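Local structure of large ribosomal subunit protein uL10 (Thermotoga maritima, 1ZAV) at residues L3-Q6 with Q7-I11; F33-A36 with D37-L41; Y49-G52 with A53-R56. The protein forms part of the ribosomal stalk, binds large-subunit rRNA and L7/L12 dimers, and probably plays a central role in the ribosome's interaction with GTP-bound translation factors. All blocks are in the same frame, centred on the assembly; numbering follows the deposited sequence.

Contact 1 of 3, residues L3-Q6 with Q7-I11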
loop_
_atom_site.group_PDB
_atom_site.type_symbol
_atom_site.label_atom_id
_atom_site.label_comp_id
_atom_site.label_asym_id
_atom_site.label_seq_id
_atom_site.Cartn_x
_atom_site.Cartn_y
_atom_site.Cartn_z
ATOM N N LEU A 3 -26.530 41.690 18.735
ATOM C CA LEU A 3 -25.249 42.119 18.186
ATOM C C LEU A 3 -25.545 43.067 17.017
ATOM O O LEU A 3 -26.535 42.887 16.304
ATOM C CB LEU A 3 -24.450 40.918 17.672
ATOM C CG LEU A 3 -23.757 40.023 18.709
ATOM C CD1 LEU A 3 -23.078 38.870 18.010
ATOM C CD2 LEU A 3 -22.737 40.840 19.491
ATOM N N THR A 4 -24.701 44.079 16.834
ATOM C CA THR A 4 -24.887 45.016 15.726
ATOM C C THR A 4 -24.600 44.261 14.430
ATOM O O THR A 4 -23.807 43.313 14.423
ATOM C CB THR A 4 -23.914 46.202 15.816
ATOM O OG1 THR A 4 -22.588 45.748 15.535
ATOM C CG2 THR A 4 -23.937 46.811 17.213
ATOM N N ARG A 5 -25.243 44.676 13.338
ATOM C CA ARG A 5 -25.036 44.016 12.051
ATOM C C ARG A 5 -23.542 43.970 11.752
ATOM O O ARG A 5 -23.026 42.966 11.256
ATOM C CB ARG A 5 -25.762 44.766 10.919
ATOM C CG ARG A 5 -26.014 43.888 9.690
ATOM C CD ARG A 5 -26.402 44.674 8.437
ATOM N NE ARG A 5 -25.251 45.344 7.837
ATOM C CZ ARG A 5 -24.870 46.586 8.120
ATOM N NH1 ARG A 5 -23.800 47.099 7.526
ATOM N NH2 ARG A 5 -25.566 47.321 8.976
ATOM N N GLN A 6 -22.862 45.069 12.076
ATOM C CA GLN A 6 -21.422 45.226 11.868
ATOM C C GLN A 6 -20.593 44.248 12.715
ATOM O O GLN A 6 -19.584 43.707 12.249
ATOM C CB GLN A 6 -21.029 46.676 12.180
ATOM C CG GLN A 6 -19.554 47.011 12.044
ATOM C CD GLN A 6 -19.310 48.510 11.858
ATOM O OE1 GLN A 6 -18.290 49.046 12.303
ATOM N NE2 GLN A 6 -20.242 49.187 11.182
ATOM N N GLN A 7 -21.010 44.027 13.957
ATOM C CA GLN A 7 -20.296 43.090 14.829
ATOM C C GLN A 7 -20.410 41.678 14.270
ATOM O O GLN A 7 -19.425 40.943 14.216
ATOM C CB GLN A 7 -20.862 43.139 16.256
ATOM C CG GLN A 7 -20.527 44.418 17.006
ATOM C CD GLN A 7 -21.232 44.525 18.346
ATOM O OE1 GLN A 7 -22.421 44.237 18.460
ATOM N NE2 GLN A 7 -20.501 44.959 19.364
ATOM N N LYS A 8 -21.614 41.304 13.846
ATOM C CA LYS A 8 -21.845 39.980 13.276
ATOM C C LYS A 8 -21.031 39.788 12.000
ATOM O O LYS A 8 -20.413 38.739 11.800
ATOM C CB LYS A 8 -23.333 39.777 12.965
ATOM C CG LYS A 8 -24.271 40.003 14.153
ATOM C CD LYS A 8 -25.685 39.514 13.849
ATOM C CE LYS A 8 -26.368 40.318 12.749
ATOM N NZ LYS A 8 -26.761 41.686 13.190
ATOM N N GLU A 9 -21.045 40.794 11.124
ATOM C CA GLU A 9 -20.291 40.708 9.874
ATOM C C GLU A 9 -18.809 40.459 10.127
ATOM O O GLU A 9 -18.180 39.683 9.416
ATOM C CB GLU A 9 -20.445 42.002 9.046
ATOM C CG GLU A 9 -21.794 42.159 8.368
ATOM C CD GLU A 9 -21.922 43.483 7.618
ATOM O OE1 GLU A 9 -22.899 43.650 6.856
ATOM O OE2 GLU A 9 -21.046 44.359 7.800
ATOM N N LEU A 10 -18.257 41.127 11.136
ATOM C CA LEU A 10 -16.842 40.995 11.474
ATOM C C LEU A 10 -16.534 39.571 11.942
ATOM O O LEU A 10 -15.517 38.987 11.571
ATOM C CB LEU A 10 -16.476 41.999 12.570
ATOM C CG LEU A 10 -15.017 42.433 12.717
ATOM C CD1 LEU A 10 -14.945 43.635 13.658
ATOM C CD2 LEU A 10 -14.176 41.297 13.253
ATOM N N ILE A 11 -17.422 39.018 12.756
ATOM C CA ILE A 11 -17.236 37.661 13.254
ATOM C C ILE A 11 -17.277 36.673 12.087
ATOM O O ILE A 11 -16.452 35.765 12.010
ATOM C CB ILE A 11 -18.320 37.321 14.295
ATOM C CG1 ILE A 11 -18.154 38.239 15.506
ATOM C CG2 ILE A 11 -18.217 35.861 14.720
ATOM C CD1 ILE A 11 -19.240 38.095 16.550
#

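Contact 2 of 3, residues F33-A36 with D37-L41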
loop_
_atom_site.group_PDB
_atom_site.type_symbol
_atom_site.label_atom_id
_atom_site.label_comp_id
_atom_site.label_asym_id
_atom_site.label_seq_id
_atom_site.Cartn_x
_atom_site.Cartn_y
_atom_site.Cartn_z
ATOM N N PHE A 33 -19.787 17.413 27.692
ATOM C CA PHE A 33 -18.408 17.490 28.163
ATOM C C PHE A 33 -18.282 18.694 29.094
ATOM O O PHE A 33 -18.996 19.691 28.945
ATOM C CB PHE A 33 -17.450 17.647 26.979
ATOM C CG PHE A 33 -17.210 16.379 26.211
ATOM C CD1 PHE A 33 -16.193 15.508 26.586
ATOM C CD2 PHE A 33 -17.990 16.058 25.105
ATOM C CE1 PHE A 33 -15.950 14.341 25.865
ATOM C CE2 PHE A 33 -17.756 14.894 24.381
ATOM C CZ PHE A 33 -16.734 14.034 24.761
ATOM N N THR A 34 -17.369 18.598 30.051
ATOM C CA THR A 34 -17.147 19.661 31.022
ATOM C C THR A 34 -16.041 20.613 30.582
ATOM O O THR A 34 -15.319 20.343 29.618
ATOM C CB THR A 34 -16.741 19.069 32.372
ATOM O OG1 THR A 34 -15.526 18.329 32.208
ATOM C CG2 THR A 34 -17.819 18.135 32.886
ATOM N N VAL A 35 -15.919 21.734 31.292
ATOM C CA VAL A 35 -14.879 22.708 30.987
ATOM C C VAL A 35 -13.530 22.033 31.219
ATOM O O VAL A 35 -12.560 22.297 30.510
ATOM C CB VAL A 35 -14.979 23.964 31.898
ATOM C CG1 VAL A 35 -13.840 24.925 31.579
ATOM C CG2 VAL A 35 -16.313 24.657 31.688
ATOM N N ALA A 36 -13.475 21.160 32.222
ATOM C CA ALA A 36 -12.249 20.442 32.522
ATOM C C ALA A 36 -11.843 19.647 31.288
ATOM O O ALA A 36 -10.677 19.638 30.907
ATOM C CB ALA A 36 -12.459 19.503 33.712
ATOM N N ASP A 37 -12.815 18.986 30.664
ATOM C CA ASP A 37 -12.560 18.195 29.465
ATOM C C ASP A 37 -12.091 19.101 28.328
ATOM O O ASP A 37 -11.143 18.781 27.611
ATOM C CB ASP A 37 -13.826 17.454 29.020
ATOM C CG ASP A 37 -14.335 16.484 30.063
ATOM O OD1 ASP A 37 -13.522 16.046 30.900
ATOM O OD2 ASP A 37 -15.539 16.145 30.036
ATOM N N LEU A 38 -12.772 20.229 28.163
ATOM C CA LEU A 38 -12.405 21.179 27.117
ATOM C C LEU A 38 -10.954 21.596 27.359
ATOM O O LEU A 38 -10.128 21.573 26.446
ATOM C CB LEU A 38 -13.320 22.401 27.188
ATOM C CG LEU A 38 -13.074 23.549 26.204
ATOM C CD1 LEU A 38 -13.185 23.046 24.753
ATOM C CD2 LEU A 38 -14.095 24.641 26.483
ATOM N N THR A 39 -10.644 21.951 28.605
ATOM C CA THR A 39 -9.292 22.379 28.956
ATOM C C THR A 39 -8.266 21.292 28.632
ATOM O O THR A 39 -7.221 21.574 28.049
ATOM C CB THR A 39 -9.199 22.772 30.456
ATOM O OG1 THR A 39 -10.022 23.918 30.700
ATOM C CG2 THR A 39 -7.765 23.120 30.835
ATOM N N GLU A 40 -8.576 20.046 28.983
ATOM C CA GLU A 40 -7.663 18.938 28.710
ATOM C C GLU A 40 -7.456 18.688 27.212
ATOM O O GLU A 40 -6.329 18.482 26.761
ATOM C CB GLU A 40 -8.164 17.658 29.388
ATOM C CG GLU A 40 -7.296 16.434 29.120
ATOM C CD GLU A 40 -5.873 16.596 29.631
ATOM O OE1 GLU A 40 -5.178 17.543 29.199
ATOM O OE2 GLU A 40 -5.444 15.774 30.468
ATOM N N LEU A 41 -8.533 18.702 26.434
ATOM C CA LEU A 41 -8.405 18.494 24.996
ATOM C C LEU A 41 -7.556 19.613 24.391
ATOM O O LEU A 41 -6.678 19.362 23.566
ATOM C CB LEU A 41 -9.783 18.465 24.321
ATOM C CG LEU A 41 -9.862 18.401 22.787
ATOM C CD1 LEU A 41 -9.097 17.197 22.211
ATOM C CD2 LEU A 41 -11.326 18.320 22.396
#

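Contact 3 of 3, residues Y49-G52 with A53-R56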
loop_
_atom_site.group_PDB
_atom_site.type_symbol
_atom_site.label_atom_id
_atom_site.label_comp_id
_atom_site.label_asym_id
_atom_site.label_seq_id
_atom_site.Cartn_x
_atom_site.Cartn_y
_atom_site.Cartn_z
ATOM N N TYR A 49 0.517 21.314 18.744
ATOM C CA TYR A 49 0.387 22.362 17.735
ATOM C C TYR A 49 0.672 23.788 18.212
ATOM O O TYR A 49 0.811 24.700 17.395
ATOM C CB TYR A 49 -1.029 22.323 17.138
ATOM C CG TYR A 49 -1.294 21.151 16.203
ATOM C CD1 TYR A 49 -1.137 21.285 14.818
ATOM C CD2 TYR A 49 -1.706 19.914 16.702
ATOM C CE1 TYR A 49 -1.390 20.209 13.952
ATOM C CE2 TYR A 49 -1.956 18.831 15.847
ATOM C CZ TYR A 49 -1.798 18.987 14.476
ATOM O OH TYR A 49 -2.047 17.916 13.633
ATOM N N GLY A 50 0.756 23.992 19.518
ATOM C CA GLY A 50 0.961 25.350 20.001
ATOM C C GLY A 50 -0.319 26.120 19.695
ATOM O O GLY A 50 -1.392 25.751 20.169
ATOM N N ASP A 51 -0.225 27.178 18.898
ATOM C CA ASP A 51 -1.406 27.954 18.539
ATOM C C ASP A 51 -1.884 27.588 17.129
ATOM O O ASP A 51 -2.742 28.275 16.566
ATOM C CB ASP A 51 -1.095 29.461 18.568
ATOM C CG ASP A 51 -0.765 29.970 19.957
ATOM O OD1 ASP A 51 -1.590 29.773 20.878
ATOM O OD2 ASP A 51 0.317 30.577 20.124
ATOM N N GLY A 52 -1.316 26.518 16.572
ATOM C CA GLY A 52 -1.642 26.090 15.222
ATOM C C GLY A 52 -2.936 25.323 15.085
ATOM O O GLY A 52 -3.349 24.978 13.982
ATOM N N ALA A 53 -3.576 25.050 16.210
ATOM C CA ALA A 53 -4.840 24.330 16.204
ATOM C C ALA A 53 -5.757 24.935 17.252
ATOM O O ALA A 53 -5.296 25.415 18.293
ATOM C CB ALA A 53 -4.604 22.845 16.500
ATOM N N ARG A 54 -7.055 24.907 16.972
ATOM C CA ARG A 54 -8.056 25.440 17.885
ATOM C C ARG A 54 -9.250 24.507 17.956
ATOM O O ARG A 54 -9.541 23.813 16.991
ATOM C CB ARG A 54 -8.543 26.810 17.395
ATOM C CG ARG A 54 -7.504 27.896 17.485
ATOM C CD ARG A 54 -7.114 28.090 18.938
ATOM N NE ARG A 54 -5.969 28.973 19.093
ATOM C CZ ARG A 54 -5.965 30.258 18.767
ATOM N NH1 ARG A 54 -7.059 30.818 18.257
ATOM N NH2 ARG A 54 -4.871 30.983 18.962
ATOM N N PHE A 55 -9.916 24.481 19.108
ATOM C CA PHE A 55 -11.125 23.683 19.293
ATOM C C PHE A 55 -12.118 24.618 19.967
ATOM O O PHE A 55 -11.955 24.965 21.140
ATOM C CB PHE A 55 -10.898 22.455 20.196
ATOM C CG PHE A 55 -12.097 21.546 20.271
ATOM C CD1 PHE A 55 -12.513 20.834 19.144
ATOM C CD2 PHE A 55 -12.847 21.444 21.443
ATOM C CE1 PHE A 55 -13.663 20.037 19.180
ATOM C CE2 PHE A 55 -13.998 20.651 21.493
ATOM C CZ PHE A 55 -14.410 19.944 20.354
ATOM N N ARG A 56 -13.143 25.029 19.227
ATOM C CA ARG A 56 -14.144 25.942 19.764
ATOM C C ARG A 56 -15.578 25.547 19.431
ATOM O O ARG A 56 -15.870 25.098 18.321
ATOM C CB ARG A 56 -13.911 27.359 19.233
ATOM C CG ARG A 56 -12.567 27.972 19.571
ATOM C CD ARG A 56 -12.575 29.471 19.267
ATOM N NE ARG A 56 -12.751 29.762 17.845
ATOM C CZ ARG A 56 -12.917 30.986 17.346
ATOM N NH1 ARG A 56 -12.935 32.041 18.155
ATOM N NH2 ARG A 56 -13.052 31.164 16.037
#

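Contact 1 of 3, residues L3-Q6 with Q7-I11
Lys8 N donates to Thr4 O at 3.0 Å, and Glu9 N to Arg5 O and Leu10 N to Gln6 O follow one residue on, the i to i+4 ladder of an alpha-helix whose first turn opens at Arg5. Thr4 stands just before it, with extended backbone angles. Its N-H points almost straight at the side-chain carbonyl of Gln7: Thr4 N lies 2.8 Å from Gln7 OE1, with an angle of 172° at the hydrogen, and is tilted slightly from the amide plane. Gln7 reaches back because CG sits anti to its own carbonyl carbon (chi1 -71°) and the chain beyond is extended. In return Gln7 N donates to Thr4 OG1, though the position of that hydroxyl oxygen is less certain. The two reciprocal bonds make a capping box, with Thr4 as N-cap and a glutamine in the place of the more familiar glutamate, and they occupy the N-H of the N-cap residue and one N-H of the first turn. The Leu3 side chain crosses that of Gln7 at about a right angle, its CD2 3.6 Å from Gln7 OE1. Leu3 CD1 makes a looser apolar contact with Ile11 CD1 at 4.2 Å. Lys8 curls back through bends at chi3 and chi4, bringing NZ to a weak bond with Leu3 O. Across one helical turn, Arg5 NE forms a salt bridge with Glu9 OE1 at 3.1 Å. Glu9 OE1 lies at the guanidinium edge, somewhat tilted from its plane, and is itself met from above the carboxylate plane, the two flat groups standing 82° apart on a solvent-exposed surface.

Contact 2 of 3, residues F33-A36 with D37-L41
Phe33 comes first, its ring set at 83° to the carboxylate of Asp37. Ring atom CD1 lies 3.6 Å from Asp37 OD2, which sits at the ring edge and near its plane, where the positive rim of the ring would probably suit a carboxylate oxygen. The same ring stacks on Phe30 and meets Tyr104, so it ties the start of the helix to helix 94-106. Thr34 is the N-cap. Its backbone N donates to Asp37 OD2 at 3.1 Å with an N-H angle of 173°, and the oxygen is reached from above the carboxylate plane. Asp37 N answers by donating to Thr34 OG1 at 3.2 Å. That hydroxyl can face the helix end because chi1 of 60° places it between the backbone N and the carbonyl carbon of Thr34. The reciprocal pair is a capping box at the amino end of helix 35-49, where the negative carboxylate would also be expected to interact well with the helix dipole. With an alanine in place of Asp37, the N-H of Thr34 would probably lose its side-chain acceptor and the Phe33 ring edge its carboxylate neighbour, leaving the cap with OG1 alone. The carbonyl of Thr34 then starts the helical ladder by accepting from Leu38 N. Val35 O is gripped twice by Thr39: by its backbone N at 2.7 Å, and by its OG1 at 3.0 Å, which donates from above the carbonyl plane. The place of the Thr39 hydroxyl beside its own backbone N lets it turn back to that oxygen. Ala36 O continues the series, accepting from Glu40 N at 2.9 Å.

Contact 3 of 3, residues Y49-G52 with A53-R56
Apolar contact comes from Tyr49 and Ala53, whose CB atoms lie 3.7 Å apart. The methyl of Ala53 also sits 3.7 Å from Tyr49 CG, approaching the ring obliquely at its root while the phenol runs on past it. Tyr49 OH bonds to Asp92 O, which fixes the far end of the ring.

The charged pair across the contact is a long one. Asp51 and Arg54 lie side by side and point the same way, and OD1 of Asp51 is 4.0 Å from NH2 of Arg54, a long salt bridge. The carboxylate oxygen lies in the guanidinium plane at its edge, although the two flat groups are turned 82° from each other. Arg54 bends at chi2, folding its guanidinium back toward the turn. The stronger partner of Asp51 OD1 is Arg46 NH1, in a salt bridge from the last turn of helix 35-49, so OD1 has two arginine partners.

Backbone bonding sets the path of the chain. Gly52 N donates to Tyr49 O at 2.9 Å, closing a type II' beta turn from Tyr49 to Gly52. Gly50 takes its second position with phi 68° and psi -120°, a conformation that glycine adopts easily. A beta carbon at Gly52 would probably be crowded by Tyr49 O, at about 3.1 Å.

The turn thus carries the chain from the end of helix 35-49 directly into strand 53-58, at one margin of the antiparallel sheet. This strand pairs with strand 83-88 through Arg54 with Tyr87 and Arg56 with Val85, while Tyr49 rests on Glu95 of helix 94-106.

Overall arrangement
The three contacts follow one another along the chain, all in its amino-terminal part and none in the L7/L12-binding region 138-180. Contacts 2 and 3 bracket a single helix: residues 33-41 open helix 35-49, and residues 49-56 end it and begin strand 53-58. Their centres are 14 Å apart, and they meet where Phe55 CD2 packs against Leu41 CD2 at 3.6 Å and Leu38 CD1 at 3.7 Å. Contact 1 is more remote, on helix 5-19, its centre about 32 Å from the centre of the chain. Its nearest atoms are about 7 Å from contact 3 and about 17 Å from contact 2. Contacts 1 and 2 each contain a capping box of their own, at the starts of different helices.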